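PDB 3ISL: purine catabolism protein pucG from Bacillus subtilis, which transfers the amino group of (S)-ureidoglycine to glyoxylate, yielding oxalurate and glycine in purine catabolism, with pyridoxal 5'-phosphate as cofactor. Local coordinates for residues Leu155-Arg163 against Val184-Ala192; Ile306-Phe314 against Val324-Gly332. All coordinates share one frame; numbering follows the deposited sequence.

Contact 1 (Leu155-Arg163 against Val184-Ala192); sequences LKAIGEACR and VDEWKIDAA
L155 meets W187 with CB and CD1, both 4.0 Å from CE3 of the indole, and its CD1 also touches the end of I189. K156 lies roughly at a right angle to the same indole: CB is 3.7 Å from W187 CD1 and, with CG anti to the backbone N (chi1 -179°), the chain runs on past that atom, while NZ gives a weak bond to E186 O. At G159 the backbones come together, CA standing 3.4 Å from W187 O in a nearly straight CA-H...O contact; a CB here would collide with that carbonyl. Helix 156-164 thus packs on the type I turn D185-K188, which leads into strand 191-193, next to strand 168-172 in the mixed sheet of the fold-type I PLP domain. E160 OE2 pairs with K156 NZ at 3.1 Å, met from above the carboxylate plane, and more distantly with K188 NZ, completing a three-residue charge network. R163, bent at chi2 and chi3, brings NH2 to D190 OD1 in a 3.0 Å salt bridge, the guanidinium and carboxylate planes 39° apart. K188 CB lies over the rim of one guanidinium face, and NE donates to a water. F169 N and R214 hold D190, through OD2.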
loop_
_atom_site.group_PDB
_atom_site.type_symbol
_atom_site.label_atom_id
_atom_site.label_comp_id
_atom_site.label_asym_id
_atom_site.label_seq_id
_atom_site.Cartn_x
_atom_site.Cartn_y
_atom_site.Cartn_z
ATOM N N LEU A 155 6.247 28.160 -4.393
ATOM C CA LEU A 155 5.440 27.589 -5.479
ATOM C C LEU A 155 4.434 28.516 -6.205
ATOM O O LEU A 155 3.978 28.162 -7.266
ATOM C CB LEU A 155 4.688 26.329 -4.992
ATOM C CG LEU A 155 5.547 25.212 -4.385
ATOM C CD1 LEU A 155 4.609 24.112 -3.932
ATOM C CD2 LEU A 155 6.703 24.684 -5.312
ATOM N N LYS A 156 4.020 29.617 -5.597
ATOM C CA LYS A 156 2.887 30.386 -6.105
ATOM C C LYS A 156 3.198 30.979 -7.506
ATOM O O LYS A 156 2.363 30.912 -8.427
ATOM C CB LYS A 156 2.502 31.542 -5.128
ATOM C CG LYS A 156 1.275 32.476 -5.503
ATOM C CD LYS A 156 0.903 33.361 -4.216
ATOM C CE LYS A 156 -0.210 34.434 -4.402
ATOM N NZ LYS A 156 -1.266 33.780 -5.196
ATOM N N ALA A 157 4.360 31.604 -7.632
ATOM C CA ALA A 157 4.683 32.296 -8.912
ATOM C C ALA A 157 4.734 31.235 -10.052
ATOM O O ALA A 157 4.264 31.461 -11.196
ATOM C CB ALA A 157 6.001 33.132 -8.770
ATOM N N ILE A 158 5.196 30.053 -9.691
ATOM C CA ILE A 158 5.328 28.969 -10.661
ATOM C C ILE A 158 3.944 28.436 -11.089
ATOM O O ILE A 158 3.664 28.318 -12.257
ATOM C CB ILE A 158 6.241 27.844 -10.102
ATOM C CG1 ILE A 158 7.672 28.370 -10.074
ATOM C CG2 ILE A 158 6.131 26.526 -11.030
ATOM C CD1 ILE A 158 8.618 27.546 -9.173
ATOM N N GLY A 159 3.078 28.167 -10.135
ATOM C CA GLY A 159 1.703 27.769 -10.441
ATOM C C GLY A 159 0.931 28.801 -11.246
ATOM O O GLY A 159 0.246 28.447 -12.201
ATOM N N GLU A 160 1.073 30.073 -10.907
ATOM C CA GLU A 160 0.482 31.133 -11.725
ATOM C C GLU A 160 0.935 31.124 -13.173
ATOM O O GLU A 160 0.099 31.301 -14.090
ATOM C CB GLU A 160 0.686 32.509 -11.083
ATOM C CG GLU A 160 -0.477 32.655 -10.090
ATOM C CD GLU A 160 -0.288 33.686 -9.039
ATOM O OE1 GLU A 160 0.824 34.257 -8.910
ATOM O OE2 GLU A 160 -1.299 33.921 -8.328
ATOM N N ALA A 161 2.213 30.857 -13.408
ATOM C CA ALA A 161 2.687 30.816 -14.809
ATOM C C ALA A 161 2.115 29.542 -15.482
ATOM O O ALA A 161 1.812 29.584 -16.657
ATOM C CB ALA A 161 4.232 30.837 -14.874
ATOM N N CYS A 162 1.963 28.439 -14.733
ATOM C CA CYS A 162 1.522 27.126 -15.313
ATOM C C CYS A 162 0.101 27.302 -15.799
ATOM O O CYS A 162 -0.210 26.942 -16.932
ATOM C CB CYS A 162 1.592 25.953 -14.302
ATOM S SG CYS A 162 3.278 25.394 -13.947
ATOM N N ARG A 163 -0.731 27.951 -14.985
ATOM C CA ARG A 163 -2.123 28.233 -15.342
ATOM C C ARG A 163 -2.255 29.101 -16.642
ATOM O O ARG A 163 -3.017 28.785 -17.548
ATOM C CB ARG A 163 -2.838 28.913 -14.132
ATOM C CG ARG A 163 -4.391 28.981 -14.226
ATOM C CD ARG A 163 -5.058 27.560 -14.280
ATOM N NE ARG A 163 -4.622 26.659 -13.186
ATOM C CZ ARG A 163 -5.257 26.477 -12.008
ATOM N NH1 ARG A 163 -6.386 27.117 -11.706
ATOM N NH2 ARG A 163 -4.771 25.636 -11.117
ATOM N N VAL A 184 -3.142 24.507 -2.125
ATOM C CA VAL A 184 -3.293 24.149 -3.495
ATOM C C VAL A 184 -4.140 25.074 -4.357
ATOM O O VAL A 184 -3.755 25.306 -5.515
ATOM C CB VAL A 184 -3.486 22.600 -3.854
ATOM C CG1 VAL A 184 -2.779 21.583 -2.891
ATOM C CG2 VAL A 184 -4.871 22.246 -4.392
ATOM N N ASP A 185 -5.275 25.572 -3.860
ATOM C CA ASP A 185 -6.027 26.557 -4.660
ATOM C C ASP A 185 -5.279 27.852 -4.862
ATOM O O ASP A 185 -5.107 28.303 -6.016
ATOM C CB ASP A 185 -7.445 26.809 -4.132
ATOM C CG ASP A 185 -8.335 25.582 -4.339
ATOM O OD1 ASP A 185 -7.833 24.597 -4.907
ATOM O OD2 ASP A 185 -9.492 25.569 -3.925
ATOM N N GLU A 186 -4.791 28.412 -3.762
ATOM C CA GLU A 186 -4.102 29.695 -3.835
ATOM C C GLU A 186 -2.856 29.667 -4.727
ATOM O O GLU A 186 -2.539 30.668 -5.349
ATOM C CB GLU A 186 -3.698 30.180 -2.444
ATOM C CG GLU A 186 -4.719 31.118 -1.902
ATOM C CD GLU A 186 -4.306 31.784 -0.569
ATOM O OE1 GLU A 186 -5.065 31.568 0.424
ATOM O OE2 GLU A 186 -3.230 32.473 -0.529
ATOM N N TRP A 187 -2.152 28.531 -4.779
ATOM C CA TRP A 187 -0.898 28.488 -5.515
ATOM C C TRP A 187 -1.091 27.922 -6.912
ATOM O O TRP A 187 -0.120 27.676 -7.617
ATOM C CB TRP A 187 0.142 27.692 -4.720
ATOM C CG TRP A 187 0.511 28.329 -3.426
ATOM C CD1 TRP A 187 0.238 29.609 -3.012
ATOM C CD2 TRP A 187 1.264 27.721 -2.368
ATOM N NE1 TRP A 187 0.774 29.827 -1.785
ATOM C CE2 TRP A 187 1.416 28.694 -1.360
ATOM C CE3 TRP A 187 1.810 26.451 -2.182
ATOM C CZ2 TRP A 187 2.081 28.430 -0.122
ATOM C CZ3 TRP A 187 2.494 26.184 -0.964
ATOM C CH2 TRP A 187 2.632 27.195 0.038
ATOM N N LYS A 188 -2.356 27.673 -7.288
ATOM C CA LYS A 188 -2.718 27.211 -8.600
ATOM C C LYS A 188 -1.977 25.904 -8.878
ATOM O O LYS A 188 -1.419 25.694 -9.958
ATOM C CB LYS A 188 -2.372 28.254 -9.693
ATOM C CG LYS A 188 -2.977 29.679 -9.506
ATOM C CD LYS A 188 -4.479 29.732 -9.392
ATOM C CE LYS A 188 -5.052 31.057 -9.938
ATOM N NZ LYS A 188 -4.348 32.194 -9.320
ATOM N N ILE A 189 -1.957 25.049 -7.880
ATOM C CA ILE A 189 -1.498 23.673 -8.057
ATOM C C ILE A 189 -2.646 22.849 -8.620
ATOM O O ILE A 189 -3.796 22.862 -8.085
ATOM C CB ILE A 189 -0.993 23.091 -6.699
ATOM C CG1 ILE A 189 0.194 23.913 -6.184
ATOM C CG2 ILE A 189 -0.740 21.548 -6.779
ATOM C CD1 ILE A 189 0.711 23.444 -4.715
ATOM N N ASP A 190 -2.342 22.145 -9.703
ATOM C CA ASP A 190 -3.325 21.299 -10.362
ATOM C C ASP A 190 -3.460 19.900 -9.759
ATOM O O ASP A 190 -4.559 19.331 -9.738
ATOM C CB ASP A 190 -3.018 21.226 -11.867
ATOM C CG ASP A 190 -3.021 22.583 -12.536
ATOM O OD1 ASP A 190 -4.133 23.164 -12.622
ATOM O OD2 ASP A 190 -1.923 23.047 -12.989
ATOM N N ALA A 191 -2.348 19.316 -9.327
ATOM C CA ALA A 191 -2.369 18.097 -8.589
ATOM C C ALA A 191 -1.302 18.131 -7.533
ATOM O O ALA A 191 -0.162 18.654 -7.779
ATOM C CB ALA A 191 -2.188 16.835 -9.545
ATOM N N ALA A 192 -1.641 17.605 -6.332
ATOM C CA ALA A 192 -0.682 17.554 -5.211
ATOM C C ALA A 192 -0.757 16.152 -4.637
ATOM O O ALA A 192 -1.815 15.594 -4.542
ATOM C CB ALA A 192 -1.016 18.566 -4.107
HETATM O O HOH W 1 -1.885 25.807 -12.903
HETATM O O HOH W 2 -5.755 24.725 -8.121
#

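Contact 2 (Ile306-Phe314 against Val324-Gly332); sequences IKAMGLRLF and VTCVEIPGG
L313 and V327 form a single antiparallel bridge, a non-hydrogen-bonded pair with CA atoms 4.6 Å apart, flanked by a backbone bond on each side. E328 N donates to R312 O over 2.8 Å, almost straight at 172°. The second bond, F314 N to C326 O at 2.9 Å, is less regular, its donor 35° out of the carbonyl plane. One water adds a further link, accepting from R312 N and donating to E328 O. V327 has CG1 anti to its N (chi1 180°), and its two methyls thereby serve different neighbours: CG1 lies 3.7 Å from L311 CD1, while CG2 faces L313 CD2 and I306 CD1. L311 sends its other methyl, CD2, against the ring of P330, and L313 CD2 reaches T325 CG2 at 3.5 Å. The chain arrives here from helix 288-308 through a Schellman motif at G310, whose positive phi favours glycine, and runs beside one edge of strand 324-328; the other edge of that strand pairs with strand 361-365, through T325 with I364 and V327 with W362. Helix 373-389 meets I306 and L311 through L383 and L387. Beyond the bridge, F314 CB packs on C326 CB at 3.9 Å, and C326 CB lies at the edge of the phenyl ring. The extended E328 chain reaches across the 312-314 backbone: OE1 stands 3.6 Å from F314 CA, at the ring edge, and OE2 contacts R312 CB. An alanine in place of E328 would keep the backbone bonds but would probably uncover the R312-F314 backbone, leaving R312 CB and the phenyl edge without the carboxylate beside them.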
loop_
_atom_site.group_PDB
_atom_site.type_symbol
_atom_site.label_atom_id
_atom_site.label_comp_id
_atom_site.label_asym_id
_atom_site.label_seq_id
_atom_site.Cartn_x
_atom_site.Cartn_y
_atom_site.Cartn_z
ATOM N N ILE A 306 21.333 23.402 18.695
ATOM C CA ILE A 306 22.411 22.945 17.788
ATOM C C ILE A 306 23.499 24.009 17.746
ATOM O O ILE A 306 24.701 23.706 17.760
ATOM C CB ILE A 306 21.874 22.695 16.359
ATOM C CG1 ILE A 306 20.983 21.421 16.313
ATOM C CG2 ILE A 306 23.011 22.671 15.317
ATOM C CD1 ILE A 306 21.696 20.064 16.843
ATOM N N LYS A 307 23.070 25.266 17.699
ATOM C CA LYS A 307 24.013 26.417 17.649
ATOM C C LYS A 307 24.882 26.569 18.890
ATOM O O LYS A 307 26.107 26.790 18.799
ATOM C CB LYS A 307 23.267 27.727 17.408
ATOM C CG LYS A 307 24.258 28.931 17.239
ATOM C CD LYS A 307 23.572 30.273 17.461
ATOM C CE LYS A 307 23.103 30.854 16.136
ATOM N NZ LYS A 307 23.479 32.331 16.138
ATOM N N ALA A 308 24.239 26.507 20.054
ATOM C CA ALA A 308 24.877 26.683 21.338
ATOM C C ALA A 308 25.830 25.514 21.559
ATOM O O ALA A 308 26.866 25.633 22.237
ATOM C CB ALA A 308 23.816 26.741 22.409
ATOM N N MET A 309 25.491 24.387 20.951
ATOM C CA MET A 309 26.386 23.244 20.941
ATOM C C MET A 309 27.657 23.474 20.076
ATOM O O MET A 309 28.576 22.654 20.109
ATOM C CB MET A 309 25.641 22.006 20.480
ATOM C CG MET A 309 26.307 20.707 20.835
ATOM S SD MET A 309 25.193 19.392 20.395
ATOM C CE MET A 309 26.178 18.004 19.985
ATOM N N GLY A 310 27.702 24.553 19.290
ATOM C CA GLY A 310 28.910 24.880 18.495
ATOM C C GLY A 310 28.867 24.232 17.108
ATOM O O GLY A 310 29.885 24.208 16.395
ATOM N N LEU A 311 27.701 23.716 16.720
ATOM C CA LEU A 311 27.529 23.112 15.392
ATOM C C LEU A 311 26.978 24.113 14.359
ATOM O O LEU A 311 26.349 25.100 14.712
ATOM C CB LEU A 311 26.631 21.836 15.451
ATOM C CG LEU A 311 27.164 20.655 16.283
ATOM C CD1 LEU A 311 26.111 19.620 16.541
ATOM C CD2 LEU A 311 28.352 19.995 15.667
ATOM N N ARG A 312 27.201 23.841 13.083
ATOM C CA ARG A 312 26.684 24.712 12.008
ATOM C C ARG A 312 25.613 24.015 11.160
ATOM O O ARG A 312 25.654 22.792 10.978
ATOM C CB ARG A 312 27.811 25.172 11.089
ATOM C CG ARG A 312 29.209 25.187 11.735
ATOM C CD ARG A 312 30.008 26.383 11.322
ATOM N NE ARG A 312 29.963 27.377 12.391
ATOM C CZ ARG A 312 30.254 28.671 12.254
ATOM N NH1 ARG A 312 30.640 29.181 11.076
ATOM N NH2 ARG A 312 30.160 29.464 13.317
ATOM N N LEU A 313 24.671 24.779 10.629
ATOM C CA LEU A 313 23.703 24.218 9.683
ATOM C C LEU A 313 24.225 24.282 8.238
ATOM O O LEU A 313 24.894 25.232 7.854
ATOM C CB LEU A 313 22.356 24.944 9.810
ATOM C CG LEU A 313 21.721 24.887 11.214
ATOM C CD1 LEU A 313 20.315 25.533 11.209
ATOM C CD2 LEU A 313 21.656 23.455 11.734
ATOM N N PHE A 314 23.923 23.253 7.459
ATOM C CA PHE A 314 24.105 23.280 6.017
ATOM C C PHE A 314 23.002 24.093 5.342
ATOM O O PHE A 314 21.830 24.101 5.802
ATOM C CB PHE A 314 24.043 21.841 5.490
ATOM C CG PHE A 314 23.929 21.715 3.981
ATOM C CD1 PHE A 314 25.032 21.920 3.172
ATOM C CD2 PHE A 314 22.722 21.358 3.391
ATOM C CE1 PHE A 314 24.940 21.795 1.750
ATOM C CE2 PHE A 314 22.611 21.208 1.989
ATOM C CZ PHE A 314 23.700 21.428 1.170
ATOM N N VAL A 324 12.982 20.122 8.734
ATOM C CA VAL A 324 14.205 19.342 8.666
ATOM C C VAL A 324 15.280 20.332 8.970
ATOM O O VAL A 324 15.196 21.478 8.552
ATOM C CB VAL A 324 14.397 18.737 7.228
ATOM C CG1 VAL A 324 15.749 18.103 7.059
ATOM C CG2 VAL A 324 13.305 17.665 6.946
ATOM N N THR A 325 16.314 19.862 9.655
ATOM C CA THR A 325 17.428 20.689 10.043
ATOM C C THR A 325 18.684 19.907 9.730
ATOM O O THR A 325 18.840 18.781 10.215
ATOM C CB THR A 325 17.310 20.974 11.556
ATOM O OG1 THR A 325 16.203 21.838 11.689
ATOM C CG2 THR A 325 18.614 21.719 12.120
ATOM N N CYS A 326 19.513 20.454 8.855
ATOM C CA CYS A 326 20.685 19.754 8.321
ATOM C C CYS A 326 21.888 20.257 9.098
ATOM O O CYS A 326 22.259 21.436 8.984
ATOM C CB CYS A 326 20.880 20.058 6.807
ATOM S SG CYS A 326 19.482 19.598 5.800
ATOM N N VAL A 327 22.491 19.364 9.882
ATOM C CA VAL A 327 23.573 19.739 10.769
ATOM C C VAL A 327 24.860 19.258 10.139
ATOM O O VAL A 327 24.959 18.088 9.767
ATOM C CB VAL A 327 23.403 19.117 12.165
ATOM C CG1 VAL A 327 24.588 19.514 13.137
ATOM C CG2 VAL A 327 22.027 19.480 12.756
ATOM N N GLU A 328 25.850 20.156 10.051
ATOM C CA GLU A 328 27.140 19.840 9.443
ATOM C C GLU A 328 27.927 18.938 10.382
ATOM O O GLU A 328 28.085 19.257 11.575
ATOM C CB GLU A 328 27.925 21.132 9.048
ATOM C CG GLU A 328 27.434 21.735 7.703
ATOM C CD GLU A 328 28.061 23.081 7.284
ATOM O OE1 GLU A 328 27.721 23.541 6.153
ATOM O OE2 GLU A 328 28.880 23.667 8.051
ATOM N N ILE A 329 28.386 17.806 9.840
ATOM C CA ILE A 329 29.296 16.901 10.528
ATOM C C ILE A 329 30.686 17.543 10.591
ATOM O O ILE A 329 31.324 17.807 9.584
ATOM C CB ILE A 329 29.354 15.496 9.847
ATOM C CG1 ILE A 329 27.938 14.862 9.821
ATOM C CG2 ILE A 329 30.402 14.575 10.546
ATOM C CD1 ILE A 329 27.771 13.691 8.827
ATOM N N PRO A 330 31.160 17.803 11.795
ATOM C CA PRO A 330 32.504 18.441 11.948
ATOM C C PRO A 330 33.635 17.556 11.411
ATOM O O PRO A 330 33.532 16.318 11.448
ATOM C CB PRO A 330 32.641 18.609 13.453
ATOM C CG PRO A 330 31.228 18.265 14.058
ATOM C CD PRO A 330 30.540 17.400 13.070
ATOM N N GLY A 331 34.696 18.170 10.898
ATOM C CA GLY A 331 35.849 17.420 10.352
ATOM C C GLY A 331 36.422 16.438 11.368
ATOM O O GLY A 331 36.470 16.746 12.571
ATOM N N GLY A 332 36.840 15.250 10.914
ATOM C CA GLY A 332 37.389 14.220 11.829
ATOM C C GLY A 332 36.380 13.436 12.698
ATOM O O GLY A 332 36.761 12.720 13.659
HETATM O O HOH W 3 28.840 21.747 12.631
#

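Contact 1 closes before contact 2 opens, so the two are in series along the chain, with centres about 34 Å apart and nearest atoms about 15 Å apart. They share no helix, strand or sheet. Contact 1 joins helix 156-164 to the approach of strand 191-193 in the seven-stranded mixed sheet of the large PLP-binding domain, whereas contact 2 fastens the chain leaving helix 288-308 to strand 324-328 of the two-stranded antiparallel sheet in the smaller C-terminal part, a division as in fold-type I enzymes. All four segments belong to the region of the class-V aminotransferase family. Neither contact lines the cofactor pocket: a bound PLP is about 11 Å from the L155 side chain and about 12 Å from that of C326.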